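Mannose-6-phosphate isomerase (Helicobacter pylori, PDB 2QH5) probably transfers GMP from GTP to alpha-D-mannose 1-phosphate, giving GDP-alpha-D-mannose and diphosphate, through the nucleotidyl transferase part held in this chain. Local coordinates at residues 220-225 / 229-234; 53-58 / 95-100; 30-35 / 67-72; 39-44 / 71-76; 138-143 / 153-158. All coordinates share one frame; numbering follows the deposited sequence. Where two conformers were deposited one is given.

Contact 1: 220-225 / 229-234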
# COMPACT_ATOMS: atom_id res chain seq x y z
N LEU A 220 -9.93 -18.59 4.58
CA LEU A 220 -10.03 -17.95 3.27
C LEU A 220 -10.61 -18.94 2.28
O LEU A 220 -10.35 -20.14 2.39
CB LEU A 220 -8.63 -17.49 2.84
CG LEU A 220 -8.35 -16.69 1.56
CD1 LEU A 220 -7.26 -15.69 1.86
CD2 LEU A 220 -7.95 -17.59 0.40
N GLU A 221 -11.42 -18.45 1.34
CA GLU A 221 -12.01 -19.31 0.32
C GLU A 221 -11.97 -18.61 -1.03
O GLU A 221 -11.95 -17.39 -1.08
CB GLU A 221 -13.45 -19.70 0.66
CG GLU A 221 -13.69 -20.19 2.09
CD GLU A 221 -14.98 -20.97 2.24
OE1 GLU A 221 -15.35 -21.27 3.40
OE2 GLU A 221 -15.61 -21.29 1.21
N ASN A 222 -11.99 -19.40 -2.11
CA ASN A 222 -11.93 -18.88 -3.47
C ASN A 222 -13.22 -18.99 -4.30
O ASN A 222 -13.97 -19.96 -4.17
CB ASN A 222 -10.80 -19.56 -4.24
CG ASN A 222 -9.45 -19.26 -3.64
OD1 ASN A 222 -8.68 -20.18 -3.38
ND2 ASN A 222 -9.16 -17.99 -3.42
N ALA A 223 -13.45 -17.99 -5.15
CA ALA A 223 -14.56 -18.00 -6.09
C ALA A 223 -14.01 -17.94 -7.52
O ALA A 223 -13.66 -16.87 -8.03
CB ALA A 223 -15.49 -16.83 -5.81
N TYR A 224 -13.92 -19.11 -8.15
CA TYR A 224 -13.34 -19.22 -9.48
C TYR A 224 -14.33 -18.86 -10.58
O TYR A 224 -13.95 -18.54 -11.70
CB TYR A 224 -12.75 -20.61 -9.71
CG TYR A 224 -11.46 -20.83 -8.96
CD1 TYR A 224 -10.25 -20.45 -9.52
CD2 TYR A 224 -11.45 -21.39 -7.68
CE1 TYR A 224 -9.05 -20.64 -8.85
CE2 TYR A 224 -10.26 -21.59 -7.00
CZ TYR A 224 -9.06 -21.20 -7.58
OH TYR A 224 -7.86 -21.38 -6.93
N PHE A 225 -15.62 -18.92 -10.24
CA PHE A 225 -16.66 -18.33 -11.08
C PHE A 225 -16.47 -16.81 -11.03
O PHE A 225 -15.61 -16.32 -10.29
CB PHE A 225 -18.06 -18.77 -10.61
CG PHE A 225 -18.32 -18.52 -9.14
CD1 PHE A 225 -17.94 -19.45 -8.18
CD2 PHE A 225 -18.94 -17.35 -8.72
CE1 PHE A 225 -18.16 -19.21 -6.85
CE2 PHE A 225 -19.17 -17.12 -7.38
CZ PHE A 225 -18.78 -18.05 -6.45
N LYS A 229 -10.30 -15.70 -10.57
CA LYS A 229 -10.10 -16.26 -9.25
C LYS A 229 -10.14 -15.11 -8.25
O LYS A 229 -9.48 -14.10 -8.44
CB LYS A 229 -8.76 -16.99 -9.14
CG LYS A 229 -8.39 -17.45 -7.73
CD LYS A 229 -6.97 -18.02 -7.68
CE LYS A 229 -6.58 -18.47 -6.28
NZ LYS A 229 -5.11 -18.70 -6.12
N ILE A 230 -10.94 -15.30 -7.21
CA ILE A 230 -11.15 -14.32 -6.17
C ILE A 230 -10.79 -15.03 -4.89
O ILE A 230 -10.74 -16.25 -4.85
CB ILE A 230 -12.65 -13.84 -6.20
CG1 ILE A 230 -12.76 -12.46 -6.82
CG2 ILE A 230 -13.31 -13.82 -4.81
CD1 ILE A 230 -12.08 -12.36 -8.16
N ALA A 231 -10.49 -14.26 -3.86
CA ALA A 231 -10.42 -14.79 -2.52
C ALA A 231 -11.16 -13.79 -1.66
O ALA A 231 -11.03 -12.59 -1.90
CB ALA A 231 -8.98 -14.91 -2.08
N ARG A 232 -12.00 -14.26 -0.74
CA ARG A 232 -12.45 -13.40 0.36
C ARG A 232 -12.41 -14.09 1.70
O ARG A 232 -12.27 -15.31 1.78
CB ARG A 232 -13.79 -12.67 0.14
CG ARG A 232 -14.91 -13.39 -0.53
CD ARG A 232 -16.03 -13.76 0.44
NE ARG A 232 -16.65 -12.65 1.17
CZ ARG A 232 -17.44 -12.82 2.23
NH1 ARG A 232 -17.70 -14.04 2.68
NH2 ARG A 232 -17.97 -11.78 2.86
N LEU A 233 -12.50 -13.27 2.75
CA LEU A 233 -12.58 -13.76 4.11
C LEU A 233 -13.94 -13.42 4.70
O LEU A 233 -14.47 -12.32 4.46
CB LEU A 233 -11.49 -13.14 4.98
CG LEU A 233 -10.04 -13.06 4.50
CD1 LEU A 233 -9.75 -11.64 4.04
CD2 LEU A 233 -9.13 -13.43 5.66
N SER A 234 -14.48 -14.35 5.48
CA SER A 234 -15.76 -14.17 6.16
C SER A 234 -15.75 -12.95 7.08
O SER A 234 -14.71 -12.60 7.63
CB SER A 234 -16.08 -15.40 7.01
OG SER A 234 -15.26 -15.47 8.16
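Tyr224 and Lys229 lie side by side at the loop end of a beta hairpin, their side chains pointing the same way. The hairpin pairs strand 221-223 antiparallel with strand 230-233. The lysine chain is extended, with CG anti to its backbone N (chi1 172°). This runs its methylenes along the tyrosine ring, with Lys229 CG 3.4 Å from Tyr224 CE1. Further out, Lys229 CE comes 3.2 Å from Tyr224 OH. Asn222 crosses the same lysine obliquely and also backs onto the methyl of Ala231. Leu220 CD2 also packs on Ala231 CB, at 3.8 Å. Ala223 CB meets Ile230 CG2 on the opposite face of the sheet.

Between the strands, Glu221 and Arg232 form the hydrogen-bonded pair, with both backbone bonds made. The guanidinium of Arg232 goes to Glu60 in a salt bridge. Strand 230-233 also pairs with strand 78-84, so the hairpin extends the edge of the main sheet. One carbonyl takes two donors. Asn222 ND2 binds Ile230 O at 2.8 Å, and the backbone N of Ala223 binds the same oxygen from the opposite face of its carbonyl plane, 53° out of it.

Contact 2: 53-58 / 95-100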
# COMPACT_ATOMS: atom_id res chain seq x y z
N GLU A 53 2.40 -9.53 -11.30
CA GLU A 53 1.02 -9.85 -10.93
C GLU A 53 0.45 -8.69 -10.14
O GLU A 53 1.18 -8.06 -9.37
CB GLU A 53 0.98 -11.08 -10.03
CG GLU A 53 1.40 -12.40 -10.67
CD GLU A 53 1.18 -13.59 -9.74
OE1 GLU A 53 1.48 -14.73 -10.15
OE2 GLU A 53 0.72 -13.39 -8.59
N THR A 54 -0.83 -8.41 -10.31
CA THR A 54 -1.51 -7.48 -9.41
C THR A 54 -2.45 -8.25 -8.48
O THR A 54 -3.03 -9.26 -8.86
CB THR A 54 -2.25 -6.36 -10.17
OG1 THR A 54 -1.34 -5.76 -11.10
CG2 THR A 54 -2.75 -5.28 -9.21
N LEU A 55 -2.52 -7.79 -7.23
CA LEU A 55 -3.53 -8.22 -6.29
C LEU A 55 -4.27 -6.98 -5.87
O LEU A 55 -3.71 -6.10 -5.22
CB LEU A 55 -2.92 -8.91 -5.07
CG LEU A 55 -3.89 -9.40 -3.97
CD1 LEU A 55 -4.97 -10.28 -4.57
CD2 LEU A 55 -3.15 -10.16 -2.88
N ILE A 56 -5.54 -6.90 -6.27
CA ILE A 56 -6.42 -5.80 -5.92
C ILE A 56 -7.17 -6.18 -4.67
O ILE A 56 -7.82 -7.23 -4.61
CB ILE A 56 -7.43 -5.55 -7.04
CG1 ILE A 56 -6.71 -5.61 -8.40
CG2 ILE A 56 -8.18 -4.26 -6.80
CD1 ILE A 56 -7.19 -4.62 -9.40
N VAL A 57 -7.05 -5.35 -3.65
CA VAL A 57 -7.82 -5.57 -2.45
C VAL A 57 -8.90 -4.48 -2.31
O VAL A 57 -8.59 -3.31 -2.20
CB VAL A 57 -6.92 -5.83 -1.18
CG1 VAL A 57 -5.48 -5.44 -1.42
CG2 VAL A 57 -7.51 -5.22 0.09
N CYS A 58 -10.16 -4.89 -2.39
CA CYS A 58 -11.29 -3.97 -2.32
C CYS A 58 -12.45 -4.57 -1.56
O CYS A 58 -12.44 -5.75 -1.24
CB CYS A 58 -11.77 -3.55 -3.73
SG CYS A 58 -12.20 -4.91 -4.86
N ALA A 95 -0.72 -7.33 5.52
CA ALA A 95 -0.33 -8.64 6.08
C ALA A 95 -1.01 -9.81 5.39
O ALA A 95 -0.38 -10.84 5.15
CB ALA A 95 -0.57 -8.69 7.56
N LEU A 96 -2.29 -9.65 5.06
CA LEU A 96 -3.05 -10.68 4.35
C LEU A 96 -2.48 -10.91 2.95
O LEU A 96 -2.22 -12.06 2.58
CB LEU A 96 -4.56 -10.36 4.33
CG LEU A 96 -5.30 -10.50 5.69
CD1 LEU A 96 -6.68 -9.84 5.72
CD2 LEU A 96 -5.39 -11.94 6.18
N SER A 97 -2.27 -9.83 2.22
CA SER A 97 -1.62 -9.85 0.88
C SER A 97 -0.25 -10.51 0.86
O SER A 97 0.09 -11.23 -0.08
CB SER A 97 -1.47 -8.42 0.35
OG SER A 97 -2.68 -7.71 0.45
N ALA A 98 0.54 -10.25 1.90
CA ALA A 98 1.85 -10.88 2.06
C ALA A 98 1.73 -12.38 2.34
O ALA A 98 2.53 -13.17 1.84
CB ALA A 98 2.62 -10.19 3.18
N LEU A 99 0.71 -12.77 3.11
CA LEU A 99 0.45 -14.19 3.38
C LEU A 99 -0.07 -14.92 2.14
O LEU A 99 0.10 -16.12 2.02
CB LEU A 99 -0.52 -14.37 4.55
CG LEU A 99 -0.13 -13.92 5.97
CD1 LEU A 99 -1.34 -13.93 6.86
CD2 LEU A 99 1.01 -14.73 6.62
N MET A 100 -0.69 -14.18 1.22
CA MET A 100 -1.09 -14.72 -0.08
C MET A 100 0.06 -14.73 -1.08
O MET A 100 -0.15 -14.97 -2.27
CB MET A 100 -2.25 -13.91 -0.68
CG MET A 100 -3.61 -14.15 -0.05
SD MET A 100 -4.87 -12.94 -0.51
CE MET A 100 -5.26 -12.39 1.15
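Ser97 faces Leu55 and Val57 where helix 90-99 packs on strand 53-59, a helix-on-sheet layer of the nucleotidyl transferase fold. Its CB lies 4.0 Å from Leu55 CD2. Its OG is 4.1 Å from Val57 CG1, a plain van der Waals approach. The hydroxyl is already bonded to the carbonyl of Ala93, one turn back in the helix, so it can sit against apolar groups with its polarity met. Ala98 points away from the strand, toward helix 195-205.

Met100 is the first residue to leave the helical backbone. Its side chain crosses that of Leu55 at about a right angle, and SD stops 4.0 Å from Leu55 CD2. That one methyl therefore meets both Ser97 and Met100. Leu55 CG stands anti to the backbone N (chi1 179°), which carries CD2 out to the helix.

Strand 53-59 runs between the parallel strands 5-10 and 78-84. The helix lies over this part of the sheet, with Ser97 on Ile8 and Met100 on Leu82, while helix 195-205 packs on its far side.

Contact 3: 30-35 / 67-72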
# COMPACT_ATOMS: atom_id res chain seq x y z
N PHE A 30 -13.48 5.61 -7.73
CA PHE A 30 -14.04 4.90 -8.88
C PHE A 30 -14.64 5.83 -9.93
O PHE A 30 -14.98 5.38 -11.03
CB PHE A 30 -15.07 3.87 -8.42
CG PHE A 30 -14.46 2.70 -7.71
CD1 PHE A 30 -13.74 1.74 -8.41
CD2 PHE A 30 -14.59 2.57 -6.33
CE1 PHE A 30 -13.17 0.66 -7.76
CE2 PHE A 30 -14.02 1.50 -5.67
CZ PHE A 30 -13.31 0.54 -6.38
N LEU A 31 -14.77 7.11 -9.59
CA LEU A 31 -15.38 8.09 -10.49
C LEU A 31 -14.48 8.44 -11.66
O LEU A 31 -13.33 8.85 -11.48
CB LEU A 31 -15.75 9.35 -9.70
CG LEU A 31 -16.89 9.16 -8.70
CD1 LEU A 31 -16.86 10.24 -7.63
CD2 LEU A 31 -18.25 9.12 -9.43
N LYS A 32 -15.02 8.29 -12.87
CA LYS A 32 -14.23 8.41 -14.10
C LYS A 32 -14.04 9.87 -14.56
O LYS A 32 -14.13 10.18 -15.75
CB LYS A 32 -14.88 7.58 -15.23
CG LYS A 32 -15.43 6.24 -14.78
CD LYS A 32 -15.67 5.30 -15.95
CE LYS A 32 -14.36 4.81 -16.55
NZ LYS A 32 -14.49 3.52 -17.27
N LEU A 33 -13.73 10.74 -13.60
CA LEU A 33 -13.70 12.18 -13.82
C LEU A 33 -12.44 12.69 -14.53
O LEU A 33 -12.51 13.62 -15.33
CB LEU A 33 -13.92 12.92 -12.50
CG LEU A 33 -15.35 13.35 -12.15
CD1 LEU A 33 -16.35 12.20 -12.16
CD2 LEU A 33 -15.39 14.07 -10.81
N PHE A 34 -11.30 12.08 -14.22
CA PHE A 34 -10.01 12.53 -14.75
C PHE A 34 -9.78 12.10 -16.20
O PHE A 34 -9.09 11.11 -16.47
CB PHE A 34 -8.86 12.05 -13.85
CG PHE A 34 -8.95 12.57 -12.45
CD1 PHE A 34 -8.57 13.87 -12.15
CD2 PHE A 34 -9.44 11.77 -11.43
CE1 PHE A 34 -8.65 14.36 -10.86
CE2 PHE A 34 -9.53 12.25 -10.13
CZ PHE A 34 -9.13 13.55 -9.85
N ASP A 35 -10.36 12.89 -17.11
CA ASP A 35 -10.37 12.61 -18.55
C ASP A 35 -10.82 11.19 -18.87
O ASP A 35 -10.03 10.34 -19.28
CB ASP A 35 -9.01 12.93 -19.20
CG ASP A 35 -9.10 13.07 -20.71
OD1 ASP A 35 -9.88 13.93 -21.19
OD2 ASP A 35 -8.39 12.32 -21.42
N LEU A 67 -13.73 -4.37 -11.41
CA LEU A 67 -13.44 -5.27 -12.52
C LEU A 67 -13.87 -4.65 -13.85
O LEU A 67 -13.24 -4.89 -14.88
CB LEU A 67 -14.17 -6.59 -12.31
CG LEU A 67 -13.53 -7.95 -12.62
CD1 LEU A 67 -14.64 -8.95 -12.87
CD2 LEU A 67 -12.56 -7.93 -13.81
N GLU A 68 -14.92 -3.84 -13.81
CA GLU A 68 -15.42 -3.15 -14.99
C GLU A 68 -14.45 -2.09 -15.49
O GLU A 68 -14.26 -1.93 -16.70
CB GLU A 68 -16.78 -2.50 -14.70
CG GLU A 68 -17.59 -2.12 -15.93
CD GLU A 68 -19.01 -1.73 -15.58
OE1 GLU A 68 -19.94 -2.50 -15.93
OE2 GLU A 68 -19.21 -0.67 -14.95
N GLU A 69 -13.83 -1.38 -14.55
CA GLU A 69 -12.97 -0.24 -14.89
C GLU A 69 -11.58 -0.61 -15.40
O GLU A 69 -10.89 0.22 -15.97
CB GLU A 69 -12.87 0.72 -13.71
CG GLU A 69 -14.08 1.60 -13.60
CD GLU A 69 -14.08 2.46 -12.36
OE1 GLU A 69 -15.18 2.75 -11.85
OE2 GLU A 69 -12.99 2.84 -11.89
N ILE A 70 -11.19 -1.86 -15.18
CA ILE A 70 -9.91 -2.36 -15.67
C ILE A 70 -10.08 -3.50 -16.68
O ILE A 70 -9.19 -4.34 -16.83
CB ILE A 70 -8.96 -2.79 -14.52
CG1 ILE A 70 -9.60 -3.86 -13.64
CG2 ILE A 70 -8.55 -1.58 -13.69
CD1 ILE A 70 -8.61 -4.79 -12.98
N LYS A 71 -11.21 -3.52 -17.36
CA LYS A 71 -11.47 -4.53 -18.39
C LYS A 71 -10.60 -4.28 -19.62
O LYS A 71 -10.11 -5.23 -20.25
CB LYS A 71 -12.95 -4.57 -18.76
CG LYS A 71 -13.40 -5.80 -19.57
CD LYS A 71 -13.50 -7.07 -18.71
CE LYS A 71 -12.28 -7.97 -18.86
NZ LYS A 71 -12.31 -9.12 -17.93
N ASN A 72 -10.41 -3.01 -19.95
CA ASN A 72 -9.52 -2.59 -21.04
C ASN A 72 -8.05 -2.90 -20.75
O ASN A 72 -7.28 -3.23 -21.66
CB ASN A 72 -9.66 -1.09 -21.31
CG ASN A 72 -10.82 -0.76 -22.24
OD1 ASN A 72 -11.57 -1.64 -22.67
ND2 ASN A 72 -10.97 0.52 -22.56
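Glu69 lays its carboxylate against Phe30, meeting both the backbone carbonyl and the edge of the ring. Its OE1 comes 2.8 Å from Phe30 O and 3.6 Å from Phe30 CB. Its OE2 lies at the ring edge near the ring plane, 3.7 Å from Phe30 CD1. The two side chains cross at about a right angle, and the ring and carboxylate planes are 71° apart. The glutamate reaches this far because its chain is extended beyond CG (chi2 174°).

Lys32 slides past Glu69 in the opposite direction. Its NZ is 4.2 Å from Glu69 CG, but the charged ends do not meet.

The contact ties the loop between strand 5-10 and helix 39-48 to the end of helix 63-69. Phe30 also packs on Leu65 and Ala66 of that helix, and its ring meets the ring of Phe40. Glu69 OE2 is hydrogen-bonded to the hydroxyl of Ser38, near the start of helix 39-48.

The carboxylate is buried, and its OE1 lies very close to a carbonyl oxygen. Two oxygens this close would be easier to explain if the acid held a proton, though this is not settled. Burial would favour the neutral form, while the charge on Lys32 NZ, 5.5 Å from Glu69 OE1, may offset this in part.

Contact 4: 39-44 / 71-76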
# COMPACT_ATOMS: atom_id res chain seq x y z
N LEU A 39 -9.25 7.36 -10.71
CA LEU A 39 -8.01 7.23 -9.93
C LEU A 39 -7.58 5.78 -9.85
O LEU A 39 -6.40 5.46 -10.05
CB LEU A 39 -8.20 7.78 -8.52
CG LEU A 39 -8.16 9.30 -8.38
CD1 LEU A 39 -8.55 9.72 -6.96
CD2 LEU A 39 -6.77 9.81 -8.75
N PHE A 40 -8.55 4.90 -9.57
CA PHE A 40 -8.36 3.46 -9.52
C PHE A 40 -7.70 2.88 -10.78
O PHE A 40 -6.70 2.19 -10.68
CB PHE A 40 -9.69 2.75 -9.22
CG PHE A 40 -9.61 1.25 -9.27
CD1 PHE A 40 -9.14 0.52 -8.18
CD2 PHE A 40 -10.00 0.56 -10.42
CE1 PHE A 40 -9.04 -0.86 -8.25
CE2 PHE A 40 -9.91 -0.82 -10.48
CZ PHE A 40 -9.43 -1.53 -9.40
N GLU A 41 -8.26 3.17 -11.96
CA GLU A 41 -7.67 2.64 -13.20
C GLU A 41 -6.36 3.32 -13.58
O GLU A 41 -5.51 2.72 -14.24
CB GLU A 41 -8.67 2.67 -14.36
CG GLU A 41 -9.06 4.05 -14.84
CD GLU A 41 -10.04 3.98 -15.99
OE1 GLU A 41 -11.25 4.20 -15.75
OE2 GLU A 41 -9.60 3.69 -17.13
N LEU A 42 -6.19 4.57 -13.16
CA LEU A 42 -4.91 5.27 -13.32
C LEU A 42 -3.83 4.60 -12.47
O LEU A 42 -2.74 4.31 -12.97
CB LEU A 42 -5.06 6.75 -12.95
CG LEU A 42 -5.11 7.84 -14.02
CD1 LEU A 42 -5.15 7.33 -15.48
CD2 LEU A 42 -6.27 8.78 -13.72
N SER A 43 -4.16 4.36 -11.19
CA SER A 43 -3.28 3.66 -10.26
C SER A 43 -2.99 2.23 -10.71
O SER A 43 -1.88 1.73 -10.53
CB SER A 43 -3.87 3.65 -8.86
OG SER A 43 -3.96 4.96 -8.30
N PHE A 44 -3.98 1.57 -11.30
CA PHE A 44 -3.80 0.23 -11.82
C PHE A 44 -2.79 0.22 -12.96
O PHE A 44 -1.82 -0.53 -12.93
CB PHE A 44 -5.12 -0.41 -12.27
CG PHE A 44 -4.94 -1.79 -12.86
CD1 PHE A 44 -4.93 -1.98 -14.23
CD2 PHE A 44 -4.71 -2.87 -12.03
CE1 PHE A 44 -4.70 -3.25 -14.77
CE2 PHE A 44 -4.49 -4.15 -12.57
CZ PHE A 44 -4.49 -4.33 -13.93
N LYS A 71 -11.21 -3.52 -17.36
CA LYS A 71 -11.47 -4.53 -18.39
C LYS A 71 -10.60 -4.28 -19.62
O LYS A 71 -10.11 -5.23 -20.25
CB LYS A 71 -12.95 -4.57 -18.76
CG LYS A 71 -13.40 -5.80 -19.57
CD LYS A 71 -13.50 -7.07 -18.71
CE LYS A 71 -12.28 -7.97 -18.86
NZ LYS A 71 -12.31 -9.12 -17.93
N ASN A 72 -10.41 -3.01 -19.95
CA ASN A 72 -9.52 -2.59 -21.04
C ASN A 72 -8.05 -2.90 -20.75
O ASN A 72 -7.28 -3.23 -21.66
CB ASN A 72 -9.66 -1.09 -21.31
CG ASN A 72 -10.82 -0.76 -22.24
OD1 ASN A 72 -11.57 -1.64 -22.67
ND2 ASN A 72 -10.97 0.52 -22.56
N GLU A 73 -7.68 -2.80 -19.47
CA GLU A 73 -6.27 -2.82 -19.05
C GLU A 73 -5.65 -4.22 -18.93
O GLU A 73 -4.42 -4.35 -19.03
CB GLU A 73 -6.12 -2.05 -17.73
CG GLU A 73 -6.98 -0.79 -17.61
CD GLU A 73 -6.34 0.45 -18.21
OE1 GLU A 73 -5.13 0.42 -18.51
OE2 GLU A 73 -7.06 1.46 -18.38
N ILE A 74 -6.47 -5.24 -18.72
CA ILE A 74 -5.97 -6.62 -18.62
C ILE A 74 -5.60 -7.19 -20.00
O ILE A 74 -6.40 -7.88 -20.64
CB ILE A 74 -6.98 -7.57 -17.91
CG1 ILE A 74 -7.47 -6.96 -16.60
CG2 ILE A 74 -6.34 -8.94 -17.64
CD1 ILE A 74 -8.75 -7.60 -16.06
N LYS A 75 -4.39 -6.87 -20.45
CA LYS A 75 -3.86 -7.42 -21.69
C LYS A 75 -2.79 -8.44 -21.35
O LYS A 75 -1.62 -8.09 -21.15
CB LYS A 75 -3.29 -6.31 -22.59
CG LYS A 75 -4.28 -5.19 -22.92
CD LYS A 75 -4.08 -4.66 -24.34
CE LYS A 75 -4.72 -5.57 -25.38
NZ LYS A 75 -4.53 -5.07 -26.78
N ASN A 76 -3.21 -9.71 -21.26
CA ASN A 76 -2.36 -10.82 -20.81
C ASN A 76 -1.87 -10.70 -19.35
O ASN A 76 -1.00 -11.46 -18.92
CB ASN A 76 -1.18 -11.07 -21.76
CG ASN A 76 -1.58 -11.85 -23.02
OD1 ASN A 76 -2.72 -12.31 -23.15
ND2 ASN A 76 -0.63 -12.00 -23.94
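Phe44 and Glu73 make the apolar part of this contact. Glu73 CB sits at the ring edge, near the ring plane, 3.5 Å from Phe44 CE1. The two side chains slide past each other in opposite directions. Phe44 CG is anti to the backbone N (chi1 178°), which carries the ring from helix 39-48 toward the loop before strand 78-84. The same ring packs on Ile70, on Thr54 and Ile56 of strand 53-59, and on Val79, so the loop closes over the edge of a larger hydrophobic cluster.

The polar part is a pair of like charges. Glu41 OE2 and Glu73 OE2 are 3.6 Å apart, with the carboxylate planes turned 80° from each other. Glu73 bends at chi2 (-86°), and its OE2 ends beside the acid of Glu41. Each acid also has a lysine at long range: Lys32 for Glu41 and Lys37 for Glu73, both weak ion pairs.

Two carboxylates this close would repel if both were ionised. The lysines may offset part of that cost, and a raised proton affinity for one acid is possible.

Contact 5: 138-143 / 153-158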
# COMPACT_ATOMS: atom_id res chain seq x y z
N LEU A 138 12.35 -2.10 4.50
CA LEU A 138 10.97 -1.66 4.28
C LEU A 138 11.01 -0.25 3.72
O LEU A 138 11.41 0.69 4.41
CB LEU A 138 10.19 -1.63 5.60
CG LEU A 138 10.10 -2.89 6.46
CD1 LEU A 138 9.24 -2.63 7.68
CD2 LEU A 138 9.55 -4.05 5.66
N VAL A 139 10.60 -0.10 2.47
CA VAL A 139 10.84 1.14 1.77
C VAL A 139 9.57 1.95 1.76
O VAL A 139 8.50 1.45 1.40
CB VAL A 139 11.35 0.91 0.32
CG1 VAL A 139 11.85 2.20 -0.27
CG2 VAL A 139 12.46 -0.13 0.31
N THR A 140 9.71 3.20 2.17
CA THR A 140 8.62 4.16 2.16
C THR A 140 8.96 5.30 1.18
O THR A 140 10.08 5.36 0.67
CB THR A 140 8.35 4.69 3.57
OG1 THR A 140 7.12 5.41 3.59
CG2 THR A 140 9.49 5.59 4.05
N PHE A 141 8.00 6.17 0.90
CA PHE A 141 8.20 7.23 -0.09
C PHE A 141 7.88 8.61 0.47
O PHE A 141 6.80 8.83 1.03
CB PHE A 141 7.36 6.99 -1.35
CG PHE A 141 7.80 5.81 -2.18
CD1 PHE A 141 7.48 4.50 -1.82
CD2 PHE A 141 8.50 6.02 -3.36
CE1 PHE A 141 7.87 3.42 -2.60
CE2 PHE A 141 8.90 4.93 -4.16
CZ PHE A 141 8.58 3.63 -3.77
N GLY A 142 8.81 9.55 0.30
CA GLY A 142 8.64 10.90 0.83
C GLY A 142 8.11 11.90 -0.18
O GLY A 142 8.47 11.86 -1.36
N VAL A 143 7.24 12.78 0.29
CA VAL A 143 6.72 13.88 -0.52
C VAL A 143 6.96 15.18 0.23
O VAL A 143 6.60 15.30 1.41
CB VAL A 143 5.22 13.70 -0.87
CG1 VAL A 143 4.61 14.99 -1.40
CG2 VAL A 143 5.04 12.58 -1.88
N GLY A 153 1.12 11.17 7.56
CA GLY A 153 2.29 10.64 8.26
C GLY A 153 3.52 11.47 7.95
O GLY A 153 3.73 11.91 6.81
N TYR A 154 4.35 11.68 8.96
CA TYR A 154 5.54 12.49 8.81
C TYR A 154 6.79 11.63 8.91
O TYR A 154 6.99 10.94 9.91
CB TYR A 154 5.58 13.61 9.86
CG TYR A 154 4.74 14.81 9.53
CD1 TYR A 154 3.35 14.71 9.41
CD2 TYR A 154 5.32 16.06 9.34
CE1 TYR A 154 2.57 15.82 9.10
CE2 TYR A 154 4.55 17.17 9.04
CZ TYR A 154 3.18 17.04 8.92
OH TYR A 154 2.42 18.15 8.62
N ILE A 155 7.60 11.66 7.86
CA ILE A 155 8.89 10.99 7.86
C ILE A 155 10.00 12.01 8.11
O ILE A 155 10.15 12.96 7.34
CB ILE A 155 9.18 10.29 6.51
CG1 ILE A 155 8.02 9.38 6.09
CG2 ILE A 155 10.47 9.49 6.60
CD1 ILE A 155 8.07 8.97 4.63
N GLU A 156 10.76 11.81 9.18
CA GLU A 156 11.96 12.63 9.40
C GLU A 156 13.13 12.00 8.66
O GLU A 156 13.56 10.90 8.99
CB GLU A 156 12.31 12.77 10.88
CG GLU A 156 13.50 13.71 11.10
CD GLU A 156 13.76 14.04 12.56
OE1 GLU A 156 14.86 14.55 12.87
OE2 GLU A 156 12.88 13.79 13.40
N SER A 157 13.63 12.71 7.66
CA SER A 157 14.82 12.26 6.96
C SER A 157 15.69 13.46 6.59
O SER A 157 15.34 14.25 5.71
CB SER A 157 14.45 11.44 5.72
OG SER A 157 14.67 12.19 4.55
N PRO A 158 16.83 13.60 7.29
CA PRO A 158 17.73 14.72 7.00
C PRO A 158 18.35 14.58 5.60
O PRO A 158 18.43 15.57 4.87
CB PRO A 158 18.80 14.61 8.09
CG PRO A 158 18.77 13.16 8.53
CD PRO A 158 17.34 12.76 8.40
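Ile155 points its side chain at strand 138-144 and ends tip to tip with Thr140. From CB the chain divides. CG1 lies anti to the carbonyl carbon (chi1 -52°), and CG2 is anti to the backbone N. The CG1 branch runs on extended (chi2 164°) and sends CD1 across to the other strand, while CG2 makes no close approach to that segment. CD1 does all the touching. Ile155 CD1 sits 3.7 Å from Thr140 CG2 and 3.8 Å from Thr140 OG1, so it meets both branches of the threonine. Ile155 CD1 is also 3.8 Å from Phe141 O and 4.3 Å from Gly142 CA.

These two strands are not paired with each other. Their axes are 8.2 Å apart and their directions differ by 95°. Each pairs antiparallel with strand 184-194 within the mixed sheet of this GT-A type nucleotidyl transferase fold, and Ile155 bridges the angle between them. Strand 257-261 lies on the other edge of strand 138-144, and its Met259 touches Thr140, Ile155 and Ser157.

Gly142 has no side chain, and the methyl end of Ile155 comes up to its backbone. The Phe141 ring packs on Ala125 and Ala129 of helix 119-134, and the carbonyl group of Phe141 is what approaches CD1.

In the fold
Contacts 2 and 5 are buried and apolar, on opposite sides of the chain's centre, and both reach the same mixed sheet. Contact 2 lays a helix on strand 53-59, whereas contact 5 joins two strands through one methyl. Contact 1 is partly exposed and is the one held by backbone hydrogen bonds across its segments. It touches contact 2 where Leu220 meets Met100 and Leu233 meets Leu96. Contacts 3 and 4 are neighbours, sharing Lys71 and Asn72. Both are buried yet centred on carboxylates. Ile70 of contact 3 packs on Phe40 and Phe44 of contact 4, and Ile56 of contact 2 meets all three.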